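Local coordinates for protein cytosolic acyl coenzyme A thioester hydrolase (Mus musculus, PDB 2V1O) that hydrolyses fatty acyl-CoAs, preferentially palmitoyl-CoA, to free fatty acids and coenzyme A, using two hotdog domains of which this is the N-terminal one, at residues A29-S34 and L106-L111; T56-P61 and K99-A104; A68-E73 and V86-E91. All coordinates share one frame; numbering follows the deposited sequence.

Contact 1 of 3, residues A29-S34 and L106-L111. With COA (coenzyme A), chain G.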
loop_
_atom_site.group_PDB
_atom_site.type_symbol
_atom_site.label_atom_id
_atom_site.label_comp_id
_atom_site.label_asym_id
_atom_site.label_seq_id
_atom_site.Cartn_x
_atom_site.Cartn_y
_atom_site.Cartn_z
ATOM N N ALA A 29 -6.012 16.663 -0.473
ATOM C CA ALA A 29 -5.761 18.090 -0.660
ATOM C C ALA A 29 -6.663 18.924 0.238
ATOM O O ALA A 29 -6.188 19.852 0.890
ATOM C CB ALA A 29 -5.919 18.496 -2.128
ATOM N N GLY A 30 -7.953 18.570 0.294
ATOM C CA GLY A 30 -8.895 19.256 1.171
ATOM C C GLY A 30 -8.508 19.183 2.636
ATOM O O GLY A 30 -8.598 20.187 3.365
ATOM N N ALA A 31 -8.060 18.010 3.068
ATOM C CA ALA A 31 -7.744 17.795 4.480
ATOM C C ALA A 31 -6.566 18.662 4.904
ATOM O O ALA A 31 -6.596 19.245 5.980
ATOM C CB ALA A 31 -7.455 16.321 4.758
ATOM N N ILE A 32 -5.542 18.747 4.054
ATOM C CA ILE A 32 -4.348 19.545 4.374
ATOM C C ILE A 32 -4.687 21.032 4.491
ATOM O O ILE A 32 -4.341 21.688 5.486
ATOM C CB ILE A 32 -3.222 19.349 3.336
ATOM C CG1 ILE A 32 -2.582 17.967 3.502
ATOM C CG2 ILE A 32 -2.159 20.461 3.461
ATOM C CD1 ILE A 32 -1.811 17.494 2.259
ATOM N N ILE A 33 -5.379 21.555 3.480
ATOM C CA ILE A 33 -5.615 23.001 3.407
ATOM C C ILE A 33 -6.535 23.461 4.550
ATOM O O ILE A 33 -6.317 24.518 5.162
ATOM C CB ILE A 33 -6.112 23.433 1.983
ATOM C CG1 ILE A 33 -5.834 24.927 1.734
ATOM C CG2 ILE A 33 -7.589 23.035 1.751
ATOM C CD1 ILE A 33 -5.931 25.343 0.259
ATOM N N SER A 34 -7.529 22.640 4.876
ATOM C CA SER A 34 -8.502 23.001 5.905
ATOM C C SER A 34 -7.900 22.892 7.317
ATOM O O SER A 34 -8.096 23.781 8.144
ATOM C CB SER A 34 -9.786 22.169 5.751
ATOM O OG SER A 34 -9.499 20.779 5.841
ATOM N N LEU A 106 -15.728 20.755 -1.323
ATOM C CA LEU A 106 -15.809 19.992 -0.089
ATOM C C LEU A 106 -16.043 20.920 1.089
ATOM O O LEU A 106 -15.582 22.059 1.085
ATOM C CB LEU A 106 -14.496 19.245 0.145
ATOM C CG LEU A 106 -13.807 18.502 -1.009
ATOM C CD1 LEU A 106 -12.355 18.194 -0.646
ATOM C CD2 LEU A 106 -14.554 17.238 -1.343
ATOM N N TRP A 107 -16.717 20.398 2.113
ATOM C CA TRP A 107 -16.886 21.101 3.375
ATOM C C TRP A 107 -16.241 20.314 4.497
ATOM O O TRP A 107 -16.460 19.101 4.626
ATOM C CB TRP A 107 -18.373 21.324 3.683
ATOM C CG TRP A 107 -19.027 22.254 2.718
ATOM C CD1 TRP A 107 -19.561 21.930 1.503
ATOM C CD2 TRP A 107 -19.226 23.667 2.884
ATOM N NE1 TRP A 107 -20.083 23.051 0.902
ATOM C CE2 TRP A 107 -19.886 24.132 1.725
ATOM C CE3 TRP A 107 -18.904 24.583 3.899
ATOM C CZ2 TRP A 107 -20.239 25.480 1.548
ATOM C CZ3 TRP A 107 -19.258 25.926 3.725
ATOM C CH2 TRP A 107 -19.916 26.357 2.554
ATOM N N TYR A 108 -15.446 21.026 5.295
ATOM C CA TYR A 108 -14.763 20.476 6.456
ATOM C C TYR A 108 -15.209 21.189 7.725
ATOM O O TYR A 108 -15.590 22.350 7.688
ATOM C CB TYR A 108 -13.249 20.632 6.301
ATOM C CG TYR A 108 -12.665 19.710 5.263
ATOM C CD1 TYR A 108 -12.158 18.458 5.629
ATOM C CD2 TYR A 108 -12.630 20.074 3.914
ATOM C CE1 TYR A 108 -11.634 17.588 4.682
ATOM C CE2 TYR A 108 -12.098 19.196 2.948
ATOM C CZ TYR A 108 -11.607 17.963 3.347
ATOM O OH TYR A 108 -11.075 17.088 2.421
ATOM N N VAL A 109 -15.133 20.474 8.835
ATOM C CA VAL A 109 -15.432 21.009 10.154
ATOM C C VAL A 109 -14.252 20.658 11.081
ATOM O O VAL A 109 -13.858 19.497 11.155
ATOM C CB VAL A 109 -16.764 20.424 10.700
ATOM C CG1 VAL A 109 -17.038 20.909 12.117
ATOM C CG2 VAL A 109 -17.946 20.767 9.761
ATOM N N PRO A 110 -13.678 21.660 11.775
ATOM C CA PRO A 110 -12.564 21.344 12.672
ATOM C C PRO A 110 -13.024 20.690 13.970
ATOM O O PRO A 110 -13.939 21.189 14.636
ATOM C CB PRO A 110 -11.927 22.711 12.956
ATOM C CG PRO A 110 -13.049 23.696 12.788
ATOM C CD PRO A 110 -13.997 23.104 11.763
ATOM N N LEU A 111 -12.378 19.579 14.311
ATOM C CA LEU A 111 -12.648 18.874 15.562
ATOM C C LEU A 111 -11.417 18.888 16.444
ATOM O O LEU A 111 -10.315 18.579 15.983
ATOM C CB LEU A 111 -13.083 17.432 15.288
ATOM C CG LEU A 111 -14.313 17.233 14.386
ATOM C CD1 LEU A 111 -14.603 15.749 14.197
ATOM C CD2 LEU A 111 -15.530 17.952 14.957
HETATM N N1A COA G . -21.970 19.637 5.502
HETATM C C2A COA G . -21.530 20.921 5.726
HETATM N N3A COA G . -21.508 21.416 7.009
HETATM C C4A COA G . -21.915 20.629 8.039
HETATM C C5A COA G . -22.354 19.327 7.839
HETATM C C6A COA G . -22.378 18.827 6.549
HETATM N N6A COA G . -22.812 17.593 6.302
HETATM N N7A COA G . -22.689 18.802 9.046
HETATM C C8A COA G . -22.470 19.741 9.991
HETATM N N9A COA G . -21.994 20.868 9.379
HETATM C C1B COA G . -21.474 22.084 10.005
HETATM C C2B COA G . -22.591 22.971 10.534
HETATM O O2B COA G . -23.178 23.722 9.494
HETATM C C3B COA G . -21.840 23.786 11.575
HETATM O O3B COA G . -21.188 24.908 11.010
HETATM P P3B COA G . -21.769 26.403 11.185
HETATM O O7A COA G . -23.041 26.478 10.406
HETATM O O8A COA G . -22.041 26.641 12.651
HETATM O O9A COA G . -20.754 27.378 10.644
HETATM C C4B COA G . -20.762 22.820 12.068
HETATM O O4B COA G . -20.691 21.764 11.129
HETATM C C5B COA G . -21.046 22.267 13.460
HETATM O O5B COA G . -22.374 21.800 13.554
HETATM P P1A COA G . -22.816 21.000 14.872
HETATM O O1A COA G . -22.203 21.656 16.078
HETATM O O2A COA G . -24.327 20.946 14.905
HETATM O O3A COA G . -22.202 19.519 14.727
HETATM P P2A COA G . -22.942 18.278 14.030
HETATM O O4A COA G . -23.778 18.699 12.846
HETATM O O5A COA G . -23.723 17.461 15.035
HETATM O O6A COA G . -21.684 17.402 13.556
HETATM C CBP COA G . -19.804 16.804 12.188
HETATM C CCP COA G . -20.891 17.842 12.466
HETATM C CDP COA G . -19.150 17.128 10.840
HETATM C CEP COA G . -18.759 16.949 13.295
HETATM C CAP COA G . -20.443 15.408 12.183
HETATM O OAP COA G . -21.461 15.312 11.205
HETATM C C9P COA G . -19.437 14.302 11.973
HETATM O O9P COA G . -18.598 13.926 13.024
HETATM N N8P COA G . -19.408 13.729 10.777
HETATM C C7P COA G . -18.368 12.793 10.390
HETATM C C6P COA G . -17.076 13.509 9.997
HETATM C C5P COA G . -16.050 12.483 9.571
HETATM O O5P COA G . -15.528 11.751 10.430
HETATM N N4P COA G . -15.767 12.430 8.267
HETATM C C3P COA G . -15.190 11.258 7.614
HETATM C C2P COA G . -16.094 10.006 7.664
HETATM S S1P COA G . -15.161 8.656 6.911
#
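One face of the Tyr-108 ring lies against the helix at 29-34: Ser-34 OG sits 3.4 Å above the ring plane and Gly-30 O 3.6 Å above it, both displaced toward the rim. This is the central packing of a hotdog fold, a curved antiparallel sheet wrapped around one long helix, and the axes of the segments 29-34 and 106-111 approach to 9.4 Å with their directions 45° apart. The ring comes close because Gly-30 has no side chain: its CA lies 3.3 Å from Tyr-108 OH. Leu-106 settles on the same carbon through its CD1 branch. With CG turned anti to the carbonyl carbon (chi1 -72°), the phenol runs along the helix surface as far as Glu-27, whose carboxylate is hydrogen-bonded to the hydroxyl. Trp-107, Val-109 and Leu-111 alternate with these inward residues and serve a different partner, coenzyme A, where Val-109 CG2 comes within 3.2 Å of ribose O4B and Trp-107 CB lies 3.8 Å from adenine C2A. Beneath the tyrosine, Gly-30 O is gripped twice: Ser-34 N and Ser-34 OG reach it from opposite faces of its carbonyl plane, the hydroxyl donating to Gly-30 O at 2.7 Å.

Contact 2 of 3, residues T56-P61 and K99-A104. With COA (coenzyme A), chain J.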
loop_
_atom_site.group_PDB
_atom_site.type_symbol
_atom_site.label_atom_id
_atom_site.label_comp_id
_atom_site.label_asym_id
_atom_site.label_seq_id
_atom_site.Cartn_x
_atom_site.Cartn_y
_atom_site.Cartn_z
ATOM N N THR A 56 -20.220 16.289 -8.095
ATOM C CA THR A 56 -19.033 16.453 -8.947
ATOM C C THR A 56 -19.050 15.514 -10.151
ATOM O O THR A 56 -19.434 14.345 -10.036
ATOM C CB THR A 56 -17.700 16.318 -8.143
ATOM O OG1 THR A 56 -16.596 16.591 -9.007
ATOM C CG2 THR A 56 -17.532 14.931 -7.531
ATOM N N ASP A 57 -18.651 16.050 -11.303
ATOM C CA ASP A 57 -18.646 15.309 -12.560
ATOM C C ASP A 57 -17.234 14.985 -13.022
ATOM O O ASP A 57 -16.345 15.836 -12.960
ATOM C CB ASP A 57 -19.362 16.101 -13.661
ATOM C CG ASP A 57 -20.843 16.279 -13.390
ATOM O OD1 ASP A 57 -21.492 15.331 -12.902
ATOM O OD2 ASP A 57 -21.355 17.382 -13.660
ATOM N N PHE A 58 -17.038 13.754 -13.489
ATOM C CA PHE A 58 -15.764 13.361 -14.063
ATOM C C PHE A 58 -15.830 13.487 -15.579
ATOM O O PHE A 58 -16.562 12.750 -16.255
ATOM C CB PHE A 58 -15.348 11.976 -13.573
ATOM C CG PHE A 58 -15.000 11.956 -12.115
ATOM C CD1 PHE A 58 -13.681 12.102 -11.703
ATOM C CD2 PHE A 58 -15.998 11.846 -11.149
ATOM C CE1 PHE A 58 -13.356 12.110 -10.343
ATOM C CE2 PHE A 58 -15.685 11.853 -9.799
ATOM C CZ PHE A 58 -14.365 11.983 -9.394
ATOM N N LEU A 59 -15.060 14.451 -16.077
ATOM C CA LEU A 59 -15.155 14.952 -17.452
ATOM C C LEU A 59 -14.335 14.184 -18.494
ATOM O O LEU A 59 -14.722 14.100 -19.663
ATOM C CB LEU A 59 -14.756 16.433 -17.476
ATOM C CG LEU A 59 -15.432 17.373 -16.465
ATOM C CD1 LEU A 59 -14.899 18.799 -16.601
ATOM C CD2 LEU A 59 -16.956 17.354 -16.597
ATOM N N SER A 60 -13.188 13.657 -18.079
ATOM C CA SER A 60 -12.307 12.933 -18.986
ATOM C C SER A 60 -11.504 11.882 -18.220
ATOM O O SER A 60 -11.200 12.072 -17.038
ATOM C CB SER A 60 -11.385 13.893 -19.759
ATOM O OG SER A 60 -10.508 14.590 -18.891
ATOM N N PRO A 61 -11.180 10.761 -18.888
ATOM C CA PRO A 61 -10.423 9.708 -18.231
ATOM C C PRO A 61 -8.973 10.114 -17.987
ATOM O O PRO A 61 -8.467 11.065 -18.600
ATOM C CB PRO A 61 -10.497 8.553 -19.233
ATOM C CG PRO A 61 -10.656 9.209 -20.545
ATOM C CD PRO A 61 -11.511 10.406 -20.285
ATOM N N LYS A 99 -5.505 18.023 -19.440
ATOM C CA LYS A 99 -6.973 17.981 -19.469
ATOM C C LYS A 99 -7.507 18.242 -18.069
ATOM O O LYS A 99 -6.911 17.791 -17.091
ATOM C CB LYS A 99 -7.475 16.593 -19.889
ATOM C CG LYS A 99 -6.999 16.081 -21.223
ATOM C CD LYS A 99 -7.332 14.604 -21.367
ATOM C CE LYS A 99 -6.775 14.043 -22.666
ATOM N NZ LYS A 99 -6.895 12.553 -22.707
ATOM N N LEU A 100 -8.632 18.946 -17.970
ATOM C CA LEU A 100 -9.333 19.060 -16.693
ATOM C C LEU A 100 -10.085 17.753 -16.431
ATOM O O LEU A 100 -10.964 17.361 -17.206
ATOM C CB LEU A 100 -10.293 20.259 -16.677
ATOM C CG LEU A 100 -11.213 20.412 -15.457
ATOM C CD1 LEU A 100 -10.432 20.699 -14.170
ATOM C CD2 LEU A 100 -12.249 21.486 -15.717
ATOM N N THR A 101 -9.712 17.081 -15.352
ATOM C CA THR A 101 -10.335 15.825 -14.962
ATOM C C THR A 101 -11.613 16.092 -14.185
ATOM O O THR A 101 -12.652 15.499 -14.467
ATOM C CB THR A 101 -9.381 14.972 -14.091
ATOM O OG1 THR A 101 -8.136 14.827 -14.772
ATOM C CG2 THR A 101 -9.987 13.592 -13.795
ATOM N N ASN A 102 -11.535 17.011 -13.225
ATOM C CA ASN A 102 -12.591 17.180 -12.249
ATOM C C ASN A 102 -12.462 18.491 -11.463
ATOM O O ASN A 102 -11.351 18.956 -11.194
ATOM C CB ASN A 102 -12.547 15.984 -11.275
ATOM C CG ASN A 102 -13.608 16.062 -10.215
ATOM O OD1 ASN A 102 -13.332 16.423 -9.072
ATOM N ND2 ASN A 102 -14.842 15.756 -10.593
ATOM N N LYS A 103 -13.600 19.086 -11.124
ATOM C CA LYS A 103 -13.668 20.139 -10.111
ATOM C C LYS A 103 -14.611 19.646 -9.015
ATOM O O LYS A 103 -15.698 19.146 -9.306
ATOM C CB LYS A 103 -14.203 21.454 -10.679
ATOM C CG LYS A 103 -13.449 22.051 -11.853
ATOM C CD LYS A 103 -14.085 23.405 -12.198
ATOM C CE LYS A 103 -13.851 23.818 -13.638
ATOM N NZ LYS A 103 -14.846 23.192 -14.570
ATOM N N ALA A 104 -14.190 19.772 -7.762
ATOM C CA ALA A 104 -15.004 19.327 -6.633
ATOM C C ALA A 104 -15.021 20.398 -5.549
ATOM O O ALA A 104 -14.080 21.183 -5.431
ATOM C CB ALA A 104 -14.478 17.998 -6.072
HETATM N N1A COA J . -23.345 12.291 -14.894
HETATM C C2A COA J . -24.316 11.354 -15.191
HETATM N N3A COA J . -24.469 10.913 -16.492
HETATM C C4A COA J . -23.665 11.397 -17.481
HETATM C C5A COA J . -22.674 12.338 -17.204
HETATM C C6A COA J . -22.513 12.785 -15.892
HETATM N N6A COA J . -21.513 13.611 -15.575
HETATM N N7A COA J . -22.039 12.637 -18.366
HETATM C C8A COA J . -22.598 11.911 -19.359
HETATM N N9A COA J . -23.613 11.144 -18.829
HETATM C C1B COA J . -24.336 10.060 -19.513
HETATM C C2B COA J . -25.295 10.593 -20.568
HETATM O O2B COA J . -26.495 11.066 -20.006
HETATM C C3B COA J . -25.475 9.348 -21.416
HETATM O O3B COA J . -26.450 8.483 -20.880
HETATM P P3B COA J . -27.937 8.442 -21.493
HETATM O O7A COA J . -28.615 9.736 -21.124
HETATM O O8A COA J . -27.839 8.330 -22.989
HETATM O O9A COA J . -28.672 7.256 -20.925
HETATM C C4B COA J . -24.126 8.647 -21.329
HETATM O O4B COA J . -23.450 9.240 -20.242
HETATM C C5B COA J . -23.310 8.813 -22.607
HETATM O O5B COA J . -23.268 10.183 -22.946
HETATM P P1A COA J . -22.388 10.691 -24.187
HETATM O O1A COA J . -22.487 9.693 -25.302
HETATM O O2A COA J . -22.873 12.066 -24.571
HETATM O O3A COA J . -20.880 10.758 -23.626
HETATM P P2A COA J . -20.198 12.069 -22.996
HETATM O O4A COA J . -21.197 12.916 -22.244
HETATM O O5A COA J . -19.484 12.860 -24.067
HETATM O O6A COA J . -19.113 11.437 -21.991
HETATM C CBP COA J . -18.319 10.083 -20.170
HETATM C CCP COA J . -19.530 10.734 -20.833
HETATM C CDP COA J . -18.720 9.580 -18.778
HETATM C CEP COA J . -17.920 8.883 -21.023
HETATM C CAP COA J . -17.165 11.098 -20.089
HETATM O OAP COA J . -17.539 12.271 -19.401
HETATM C C9P COA J . -15.944 10.520 -19.429
HETATM O O9P COA J . -15.126 9.644 -20.143
HETATM N N8P COA J . -15.695 10.876 -18.174
HETATM C C7P COA J . -14.595 10.290 -17.433
HETATM C C6P COA J . -15.008 8.947 -16.842
HETATM C C5P COA J . -13.885 8.393 -16.005
HETATM O O5P COA J . -12.850 7.971 -16.562
HETATM N N4P COA J . -14.085 8.397 -14.678
HETATM C C3P COA J . -12.992 8.364 -13.715
HETATM C C2P COA J . -12.092 9.604 -13.801
HETATM S S1P COA J . -10.702 9.417 -12.663
HETATM O O HOH W 1 -15.960 18.547 -12.714
HETATM O O HOH W 2 -17.974 18.964 -11.088
HETATM O O HOH W 3 -8.257 13.806 -17.413
HETATM O O HOH W 4 -6.282 11.078 -20.219
#
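Asn-102 and Thr-56 join the end of strand 46-57 to strand 98-112 where a single direct backbone bond links the two segments. The asparagine can be followed outward. Its CB lies over the CD1-CE1 side of the Phe-58 ring, 4.1 Å from Phe-58 CE1. CG stands anti to the backbone N (chi1 180°), carrying the amide across the gap to stack on that ring, the two planes only 16° apart. At the tip, ND2 lies 3.8 Å above the centre of the phenyl face and spends its hydrogens on the opposite segment. One goes to Thr-56 OG1, at a modelled Asn-102 ND2 to Thr-56 OG1 separation of 2.5 Å, short enough that the exact value is doubtful. The other meets Asp-57 O at 2.8 Å from Asn-102 ND2, well above the carbonyl plane. Thr-56 OG1 passes the chain of bonds on, donating to Lys-103 O at 2.7 Å, so side chains and backbone form one polar network that fixes the amide's rotation.

Waters bridge much of the remaining gap. One links Asp-57 O to Lys-103 N, a second Asp-57 N to Lys-103 O, and a third joins Ser-60 OG, Pro-61 O and Thr-101 OG1. The direct backbone bond runs from Leu-59 N to Thr-101 O, 3.1 Å long, beside a classic beta bulge in which Thr-101 and Asn-102 both face Val-88. Thr-56 and Asp-57 also pair with a strand of the third subunit, another copy of this protein, continuing the sheet across the interface. Coenzyme A reads the outer side of 57-61: its N8P donates to Phe-58 O at 2.8 Å, its adenine N6A to Asp-57 OD1 at 3.2 Å. The arrangement is that of a hotdog thioesterase pocket, where the ligand lies along a strand end at a subunit boundary.

Contact 3 of 3, residues A68-E73 and V86-E91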
loop_
_atom_site.group_PDB
_atom_site.type_symbol
_atom_site.label_atom_id
_atom_site.label_comp_id
_atom_site.label_asym_id
_atom_site.label_seq_id
_atom_site.Cartn_x
_atom_site.Cartn_y
_atom_site.Cartn_z
ATOM N N ALA A 68 -1.410 13.162 -12.230
ATOM C CA ALA A 68 -2.545 13.845 -11.624
ATOM C C ALA A 68 -2.043 15.073 -10.863
ATOM O O ALA A 68 -1.196 14.956 -9.977
ATOM C CB ALA A 68 -3.264 12.905 -10.690
ATOM N N HIS A 69 -2.542 16.244 -11.237
ATOM C CA HIS A 69 -2.235 17.496 -10.541
ATOM C C HIS A 69 -3.454 17.879 -9.721
ATOM O O HIS A 69 -4.530 18.031 -10.278
ATOM C CB HIS A 69 -1.958 18.619 -11.546
ATOM C CG HIS A 69 -0.623 18.538 -12.220
ATOM N ND1 HIS A 69 -0.370 17.695 -13.282
ATOM C CD2 HIS A 69 0.519 19.238 -12.018
ATOM C CE1 HIS A 69 0.878 17.859 -13.683
ATOM N NE2 HIS A 69 1.436 18.793 -12.937
ATOM N N VAL A 70 -3.288 18.035 -8.408
ATOM C CA VAL A 70 -4.408 18.387 -7.524
ATOM C C VAL A 70 -4.118 19.704 -6.805
ATOM O O VAL A 70 -3.073 19.864 -6.162
ATOM C CB VAL A 70 -4.726 17.251 -6.507
ATOM C CG1 VAL A 70 -5.895 17.649 -5.603
ATOM C CG2 VAL A 70 -5.046 15.959 -7.233
ATOM N N SER A 71 -5.036 20.651 -6.937
ATOM C CA SER A 71 -4.868 21.970 -6.344
ATOM C C SER A 71 -6.135 22.375 -5.595
ATOM O O SER A 71 -7.244 22.126 -6.056
ATOM C CB SER A 71 -4.499 22.993 -7.420
ATOM O OG SER A 71 -5.537 23.135 -8.374
ATOM N N ALA A 72 -5.951 23.003 -4.438
ATOM C CA ALA A 72 -7.054 23.333 -3.547
ATOM C C ALA A 72 -7.027 24.798 -3.150
ATOM O O ALA A 72 -5.960 25.425 -3.074
ATOM C CB ALA A 72 -6.998 22.471 -2.302
ATOM N N GLU A 73 -8.207 25.332 -2.876
ATOM C CA GLU A 73 -8.338 26.713 -2.425
ATOM C C GLU A 73 -9.507 26.800 -1.449
ATOM O O GLU A 73 -10.570 26.249 -1.715
ATOM C CB GLU A 73 -8.573 27.637 -3.628
ATOM C CG GLU A 73 -8.945 29.071 -3.257
ATOM C CD GLU A 73 -9.057 30.011 -4.448
ATOM O OE1 GLU A 73 -9.422 29.570 -5.563
ATOM O OE2 GLU A 73 -8.787 31.212 -4.257
ATOM N N VAL A 86 -11.538 22.133 -5.124
ATOM C CA VAL A 86 -10.398 21.333 -5.567
ATOM C C VAL A 86 -10.461 21.122 -7.077
ATOM O O VAL A 86 -11.526 20.789 -7.617
ATOM C CB VAL A 86 -10.352 19.962 -4.851
ATOM C CG1 VAL A 86 -9.169 19.107 -5.368
ATOM C CG2 VAL A 86 -10.252 20.164 -3.336
ATOM N N HIS A 87 -9.329 21.342 -7.749
ATOM C CA HIS A 87 -9.210 21.098 -9.198
ATOM C C HIS A 87 -8.253 19.953 -9.449
ATOM O O HIS A 87 -7.149 19.932 -8.904
ATOM C CB HIS A 87 -8.686 22.330 -9.950
ATOM C CG HIS A 87 -9.700 23.413 -10.134
ATOM N ND1 HIS A 87 -10.257 24.097 -9.075
ATOM C CD2 HIS A 87 -10.244 23.947 -11.254
ATOM C CE1 HIS A 87 -11.111 24.995 -9.532
ATOM N NE2 HIS A 87 -11.119 24.926 -10.851
ATOM N N VAL A 88 -8.672 19.017 -10.298
ATOM C CA VAL A 88 -7.815 17.906 -10.716
ATOM C C VAL A 88 -7.541 18.024 -12.209
ATOM O O VAL A 88 -8.474 18.099 -13.019
ATOM C CB VAL A 88 -8.454 16.536 -10.431
ATOM C CG1 VAL A 88 -7.540 15.399 -10.909
ATOM C CG2 VAL A 88 -8.761 16.388 -8.940
ATOM N N MET A 89 -6.260 18.056 -12.557
ATOM C CA MET A 89 -5.825 18.139 -13.943
ATOM C C MET A 89 -4.905 16.953 -14.249
ATOM O O MET A 89 -4.049 16.588 -13.428
ATOM C CB MET A 89 -5.127 19.484 -14.190
ATOM C CG MET A 89 -4.702 19.739 -15.630
ATOM S SD MET A 89 -3.633 21.189 -15.901
ATOM C CE MET A 89 -2.367 21.031 -14.629
ATOM N N SER A 90 -5.118 16.322 -15.402
ATOM C CA SER A 90 -4.234 15.256 -15.858
ATOM C C SER A 90 -3.195 15.860 -16.784
ATOM O O SER A 90 -3.494 16.782 -17.554
ATOM C CB SER A 90 -5.000 14.152 -16.595
ATOM O OG SER A 90 -5.620 14.667 -17.755
ATOM N N GLU A 91 -1.971 15.353 -16.684
ATOM C CA GLU A 91 -0.901 15.762 -17.568
ATOM C C GLU A 91 -0.234 14.528 -18.128
ATOM O O GLU A 91 0.271 13.677 -17.384
ATOM C CB GLU A 91 0.144 16.618 -16.844
ATOM C CG GLU A 91 1.227 17.129 -17.782
ATOM C CD GLU A 91 2.450 17.696 -17.069
ATOM O OE1 GLU A 91 2.604 17.507 -15.845
ATOM O OE2 GLU A 91 3.274 18.317 -17.758
HETATM O O HOH W 5 -9.164 24.850 -6.677
HETATM O O HOH W 6 -4.777 21.179 -10.450
#
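Val-70 and Val-86, diagonal neighbours across the antiparallel hairpin, pack tightest, their CG1 methyls 3.6 Å apart. On the same face Val-70 CG2 lies alongside Val-88 CG2 at 4.1 Å, the two valines pointing the same way, while Ala-72 CB abuts the CG2 branch of Val-86. Four nearly straight backbone bonds tie the strands; the shortest, His-69 N to Met-89 O, is 2.7 Å. Val-70 with Val-88 is a non-hydrogen-bonded pair, flanked by the hydrogen-bonded pairs His-69 with Met-89 and Ser-71 with His-87.

The other face is wetter around Ser-71 and His-87. One water spans Ser-71 OG and His-87 O, and another sits 2.7 Å from His-87 ND1. Farther along, His-69 and Met-89 pack together: the Met-89 chain bends at its thioether (chi3 48°), bringing CE over one face of the His-69 imidazole, 4.2 Å from its centroid, as a CH-pi contact. The Glu-91 carboxylate forms a salt bridge with Arg-36 of the second subunit. Beneath the valine face runs helix 19-38, where Met-25 and Ala-29 meet Val-70 and Ile-26 meets Val-88; in the sheet, strand 2-5 flanks 68-73 and strand 98-112 flanks 86-91.

The three contacts show how one curved sheet can both wrap a helix and bind ligands. Contacts 2 and 3, centres 9 Å apart, are laced together by probable backbone bonds, Ala-104 O to Val-86 N at 2.7 Å and Asn-102 O to Val-88 N at 2.8 Å. The centres of contacts 1 and 3 are 16 Å apart, yet they touch, in part through the helix, Ala-29 CB meeting Val-70 CG1 at 3.6 Å. Contacts 1 and 2 share strand 98-112 with centres 20 Å apart, and each borders a different coenzyme A; the one at contact 2 is also held by the third subunit. There the Phe-58 side chain is about 12 Å from that of the active-site residue Asn-12.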